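PDB 6F3H: exoribonuclease II, mitochondrial from Candida glabrata, which degrades mitochondrial RNA from the 3' end as the exoribonuclease component of the mtEXO degradosome. Local coordinates for residues Y75-K87 against V234-V246. The protein carries 1 engineered substitution. Numbering follows the deposited sequence.
Sequences YAMKNSVILRIPK and VYTNTALLSPTTV. With nucleotides of chain C.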
loop_
_atom_site.group_PDB
_atom_site.type_symbol
_atom_site.label_atom_id
_atom_site.label_comp_id
_atom_site.label_asym_id
_atom_site.label_seq_id
_atom_site.Cartn_x
_atom_site.Cartn_y
_atom_site.Cartn_z
ATOM N N TYR A 75 -1.290 20.021 18.309
ATOM C CA TYR A 75 -1.755 20.162 16.936
ATOM C C TYR A 75 -0.920 19.241 16.079
ATOM O O TYR A 75 0.311 19.320 16.107
ATOM C CB TYR A 75 -1.611 21.591 16.455
ATOM C CG TYR A 75 -2.336 22.542 17.343
ATOM C CD1 TYR A 75 -3.703 22.754 17.211
ATOM C CD2 TYR A 75 -1.660 23.211 18.339
ATOM C CE1 TYR A 75 -4.362 23.647 18.033
ATOM C CE2 TYR A 75 -2.301 24.088 19.171
ATOM C CZ TYR A 75 -3.656 24.308 19.018
ATOM O OH TYR A 75 -4.316 25.192 19.850
ATOM N N ALA A 76 -1.572 18.362 15.335
ATOM C CA ALA A 76 -0.800 17.367 14.623
ATOM C C ALA A 76 -1.494 16.991 13.337
ATOM O O ALA A 76 -2.714 17.105 13.207
ATOM C CB ALA A 76 -0.573 16.111 15.466
HETATM N N MSE A 77 -0.686 16.535 12.389
HETATM C CA MSE A 77 -1.186 15.997 11.147
HETATM C C MSE A 77 -1.958 14.751 11.426
HETATM O O MSE A 77 -1.536 13.906 12.200
HETATM C CB MSE A 77 -0.050 15.684 10.173
HETATM C CG MSE A 77 0.453 16.901 9.432
HETATM SE SE MSE A 77 -1.015 18.099 8.944
HETATM C CE MSE A 77 0.021 19.681 8.429
ATOM N N LYS A 78 -3.093 14.644 10.762
ATOM C CA LYS A 78 -3.880 13.428 10.772
ATOM C C LYS A 78 -3.012 12.177 10.797
ATOM O O LYS A 78 -3.309 11.232 11.521
ATOM C CB LYS A 78 -4.778 13.436 9.544
ATOM C CG LYS A 78 -5.476 12.142 9.285
ATOM C CD LYS A 78 -6.185 12.201 7.929
ATOM C CE LYS A 78 -5.348 11.593 6.786
ATOM N NZ LYS A 78 -5.789 10.208 6.387
ATOM N N ASN A 79 -1.931 12.160 10.032
ATOM C CA ASN A 79 -1.113 10.962 9.925
ATOM C C ASN A 79 -0.117 10.803 11.051
ATOM O O ASN A 79 0.559 9.770 11.117
ATOM C CB ASN A 79 -0.396 10.970 8.602
ATOM C CG ASN A 79 -1.353 10.930 7.489
ATOM O OD1 ASN A 79 -2.185 11.826 7.363
ATOM N ND2 ASN A 79 -1.309 9.872 6.705
ATOM N N SER A 80 -0.016 11.786 11.935
ATOM C CA SER A 80 0.746 11.556 13.145
ATOM C C SER A 80 0.031 10.616 14.100
ATOM O O SER A 80 0.597 10.295 15.139
ATOM C CB SER A 80 1.031 12.875 13.854
ATOM O OG SER A 80 1.768 13.756 13.024
ATOM N N VAL A 81 -1.197 10.203 13.797
ATOM C CA VAL A 81 -1.958 9.288 14.644
ATOM C C VAL A 81 -1.483 7.855 14.426
ATOM O O VAL A 81 -1.607 7.320 13.317
ATOM C CB VAL A 81 -3.460 9.408 14.376
ATOM C CG1 VAL A 81 -4.183 8.295 15.103
ATOM C CG2 VAL A 81 -3.965 10.756 14.848
ATOM N N ILE A 82 -1.002 7.200 15.494
ATOM C CA ILE A 82 -0.519 5.828 15.344
ATOM C C ILE A 82 -1.598 4.808 15.629
ATOM O O ILE A 82 -1.587 3.710 15.046
ATOM C CB ILE A 82 0.696 5.552 16.253
ATOM C CG1 ILE A 82 1.603 6.748 16.312
ATOM C CG2 ILE A 82 1.558 4.582 15.591
ATOM C CD1 ILE A 82 2.739 6.499 17.248
ATOM N N LEU A 83 -2.497 5.098 16.570
ATOM C CA LEU A 83 -3.672 4.266 16.729
ATOM C C LEU A 83 -4.801 5.113 17.265
ATOM O O LEU A 83 -4.585 6.147 17.896
ATOM C CB LEU A 83 -3.433 3.045 17.634
ATOM C CG LEU A 83 -2.966 3.093 19.081
ATOM C CD1 LEU A 83 -4.124 3.365 20.010
ATOM C CD2 LEU A 83 -2.341 1.759 19.422
ATOM N N ARG A 84 -6.016 4.633 17.030
ATOM C CA ARG A 84 -7.217 5.417 17.227
ATOM C C ARG A 84 -8.269 4.534 17.869
ATOM O O ARG A 84 -8.397 3.358 17.513
ATOM C CB ARG A 84 -7.723 5.965 15.892
ATOM C CG ARG A 84 -9.166 6.412 15.854
ATOM C CD ARG A 84 -9.496 6.969 14.474
ATOM N NE ARG A 84 -10.923 7.027 14.150
ATOM C CZ ARG A 84 -11.522 6.271 13.234
ATOM N NH1 ARG A 84 -10.826 5.381 12.539
ATOM N NH2 ARG A 84 -12.829 6.406 13.013
ATOM N N ILE A 85 -9.009 5.121 18.808
ATOM C CA ILE A 85 -10.115 4.496 19.518
ATOM C C ILE A 85 -11.337 5.362 19.275
ATOM O O ILE A 85 -11.365 6.515 19.717
ATOM C CB ILE A 85 -9.857 4.398 21.028
ATOM C CG1 ILE A 85 -8.683 3.485 21.308
ATOM C CG2 ILE A 85 -11.104 3.908 21.722
ATOM C CD1 ILE A 85 -8.988 2.087 20.920
ATOM N N PRO A 86 -12.374 4.853 18.623
ATOM C CA PRO A 86 -13.489 5.714 18.220
ATOM C C PRO A 86 -14.346 6.131 19.411
ATOM O O PRO A 86 -14.357 5.491 20.467
ATOM C CB PRO A 86 -14.263 4.844 17.219
ATOM C CG PRO A 86 -13.252 3.784 16.758
ATOM C CD PRO A 86 -12.464 3.517 18.002
ATOM N N LYS A 87 -15.040 7.255 19.231
ATOM C CA LYS A 87 -15.932 7.826 20.246
ATOM C C LYS A 87 -16.801 6.798 21.005
ATOM O O LYS A 87 -17.823 7.131 21.630
ATOM C CB LYS A 87 -16.832 8.859 19.571
ATOM C CG LYS A 87 -16.073 9.956 18.856
ATOM C CD LYS A 87 -16.922 10.571 17.764
ATOM C CE LYS A 87 -17.831 11.648 18.304
ATOM N NZ LYS A 87 -18.189 12.604 17.227
ATOM N N VAL A 234 5.444 -1.782 13.352
ATOM C CA VAL A 234 3.995 -1.784 13.366
ATOM C C VAL A 234 3.525 -0.830 12.276
ATOM O O VAL A 234 3.834 0.361 12.301
ATOM C CB VAL A 234 3.484 -1.343 14.741
ATOM C CG1 VAL A 234 2.008 -1.074 14.693
ATOM C CG2 VAL A 234 3.838 -2.376 15.773
ATOM N N TYR A 235 2.734 -1.330 11.350
ATOM C CA TYR A 235 2.248 -0.512 10.259
ATOM C C TYR A 235 0.860 -0.005 10.596
ATOM O O TYR A 235 0.028 -0.762 11.095
ATOM C CB TYR A 235 2.234 -1.323 8.983
ATOM C CG TYR A 235 3.604 -1.561 8.458
ATOM C CD1 TYR A 235 4.394 -2.591 8.937
ATOM C CD2 TYR A 235 4.116 -0.741 7.468
ATOM C CE1 TYR A 235 5.660 -2.795 8.427
ATOM C CE2 TYR A 235 5.366 -0.931 6.955
ATOM C CZ TYR A 235 6.139 -1.952 7.425
ATOM O OH TYR A 235 7.389 -2.103 6.869
ATOM N N THR A 236 0.631 1.276 10.350
ATOM C CA THR A 236 -0.629 1.933 10.657
ATOM C C THR A 236 -1.278 2.315 9.332
ATOM O O THR A 236 -0.674 3.048 8.542
ATOM C CB THR A 236 -0.395 3.192 11.492
ATOM O OG1 THR A 236 0.060 2.846 12.810
ATOM C CG2 THR A 236 -1.684 3.997 11.615
ATOM N N ASN A 237 -2.492 1.830 9.080
ATOM C CA ASN A 237 -3.158 2.182 7.841
ATOM C C ASN A 237 -3.602 3.638 7.877
ATOM O O ASN A 237 -4.071 4.139 8.899
ATOM C CB ASN A 237 -4.360 1.280 7.580
ATOM C CG ASN A 237 -5.254 1.804 6.429
ATOM O OD1 ASN A 237 -4.777 2.087 5.332
ATOM N ND2 ASN A 237 -6.541 1.927 6.684
ATOM N N THR A 238 -3.407 4.317 6.742
ATOM C CA THR A 238 -3.711 5.737 6.564
ATOM C C THR A 238 -5.203 6.052 6.666
ATOM O O THR A 238 -5.578 7.175 7.026
ATOM C CB THR A 238 -3.235 6.183 5.182
ATOM O OG1 THR A 238 -2.040 5.479 4.822
ATOM C CG2 THR A 238 -3.015 7.666 5.153
ATOM N N ALA A 239 -6.066 5.128 6.259
ATOM C CA ALA A 239 -7.476 5.469 6.139
ATOM C C ALA A 239 -8.204 5.236 7.455
ATOM O O ALA A 239 -8.944 6.101 7.939
ATOM C CB ALA A 239 -8.099 4.641 5.018
ATOM N N LEU A 240 -7.959 4.072 8.043
ATOM C CA LEU A 240 -8.471 3.716 9.342
ATOM C C LEU A 240 -7.690 4.348 10.467
ATOM O O LEU A 240 -8.205 4.396 11.587
ATOM C CB LEU A 240 -8.399 2.210 9.523
ATOM C CG LEU A 240 -8.920 1.305 8.410
ATOM C CD1 LEU A 240 -8.961 -0.127 8.952
ATOM C CD2 LEU A 240 -10.273 1.768 7.882
ATOM N N LEU A 241 -6.450 4.770 10.206
ATOM C CA LEU A 241 -5.527 5.292 11.226
ATOM C C LEU A 241 -5.410 4.324 12.388
ATOM O O LEU A 241 -5.586 4.676 13.551
ATOM C CB LEU A 241 -5.930 6.685 11.714
ATOM C CG LEU A 241 -5.929 7.871 10.746
ATOM C CD1 LEU A 241 -6.610 9.100 11.323
ATOM C CD2 LEU A 241 -4.513 8.212 10.389
ATOM N N SER A 242 -5.110 3.078 12.054
ATOM C CA SER A 242 -5.016 2.046 13.062
ATOM C C SER A 242 -3.995 1.029 12.601
ATOM O O SER A 242 -3.790 0.866 11.393
ATOM C CB SER A 242 -6.372 1.384 13.269
ATOM O OG SER A 242 -6.188 0.088 13.775
ATOM N N PRO A 243 -3.363 0.313 13.525
ATOM C CA PRO A 243 -2.311 -0.625 13.126
ATOM C C PRO A 243 -2.866 -1.840 12.415
ATOM O O PRO A 243 -3.882 -2.415 12.814
ATOM C CB PRO A 243 -1.672 -1.010 14.458
ATOM C CG PRO A 243 -2.741 -0.732 15.485
ATOM C CD PRO A 243 -3.375 0.519 14.983
ATOM N N THR A 244 -2.153 -2.267 11.381
ATOM C CA THR A 244 -2.603 -3.401 10.590
ATOM C C THR A 244 -1.831 -4.666 10.908
ATOM O O THR A 244 -2.432 -5.710 11.149
ATOM C CB THR A 244 -2.497 -3.104 9.082
ATOM O OG1 THR A 244 -1.133 -2.890 8.718
ATOM C CG2 THR A 244 -3.304 -1.869 8.699
ATOM N N THR A 245 -0.513 -4.583 10.987
ATOM C CA THR A 245 0.247 -5.813 11.022
ATOM C C THR A 245 1.588 -5.504 11.661
ATOM O O THR A 245 1.980 -4.337 11.786
ATOM C CB THR A 245 0.394 -6.368 9.615
ATOM O OG1 THR A 245 0.926 -7.700 9.657
ATOM C CG2 THR A 245 1.295 -5.439 8.812
ATOM N N VAL A 246 2.267 -6.559 12.099
ATOM C CA VAL A 246 3.637 -6.436 12.590
ATOM C C VAL A 246 4.381 -7.726 12.300
ATOM O O VAL A 246 3.837 -8.821 12.433
ATOM C CB VAL A 246 3.646 -6.110 14.096
ATOM C CG1 VAL A 246 2.929 -7.198 14.870
ATOM C CG2 VAL A 246 5.061 -5.908 14.603
ATOM P P A C 1 -1.646 9.889 2.814
ATOM O OP1 A C 1 -1.165 8.492 2.889
ATOM O OP2 A C 1 -3.081 10.201 3.074
ATOM O "O5'" A C 1 -1.253 10.318 1.337
ATOM C "C5'" A C 1 -1.878 9.694 0.231
ATOM C "C4'" A C 1 -3.199 10.352 -0.081
ATOM O "O4'" A C 1 -2.977 11.750 -0.410
ATOM C "C3'" A C 1 -3.917 9.787 -1.290
ATOM O "O3'" A C 1 -4.713 8.674 -0.996
ATOM C "C2'" A C 1 -4.690 10.976 -1.827
ATOM O "O2'" A C 1 -5.846 11.207 -1.035
ATOM C "C1'" A C 1 -3.696 12.096 -1.569
ATOM N N9 A C 1 -2.698 12.206 -2.647
ATOM C C8 A C 1 -2.172 11.212 -3.441
ATOM N N7 A C 1 -1.272 11.633 -4.283
ATOM C C5 A C 1 -1.190 12.990 -4.010
ATOM C C6 A C 1 -0.411 14.007 -4.569
ATOM N N6 A C 1 0.462 13.786 -5.557
ATOM N N1 A C 1 -0.562 15.258 -4.075
ATOM C C2 A C 1 -1.440 15.467 -3.089
ATOM N N3 A C 1 -2.233 14.592 -2.478
ATOM C C4 A C 1 -2.052 13.360 -2.997
#
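L83 and S242 bring the two backbones closest, their CA atoms 4.5 Å apart, where strands 81-85 and 242-246 meet with their N-to-C directions 107° apart. The strands belong to separate sheets, one of five strands and one of three; the turn joining strands 231-237 and 242-248 abuts the edge of the five-stranded antiparallel sheet to which 81-85 belongs. L241 is the central apolar residue. Its CB lies 4.1 Å from V81 CG1, and its two methyl branches reach K78, CD1 at CG and CD2 at the carbonyl oxygen. Both segments are irregular here: I82 and L83 form a classic beta bulge opposite L41, while L241 and S242 form a G1 bulge opposite N237. T236 OG1 donates a 2.9 Å hydrogen bond to I82 O, approaching in the carbonyl plane, where a lone pair points. Extended from CG to NE, R84 carries NH1 to L240 O in a bent 3.0 Å hydrogen bond; this oxygen meets the guanidinium edge, whereas the donor sits above the carbonyl plane. R84 NE forms a salt bridge with D38. Bends at chi3 and chi4 lead K78 NZ to a weak hydrogen bond with T238 O. The N79 amide and T238 methyl lie side by side near the phosphate of A1 of chain C, N79 ND2 3.9 Å from its P.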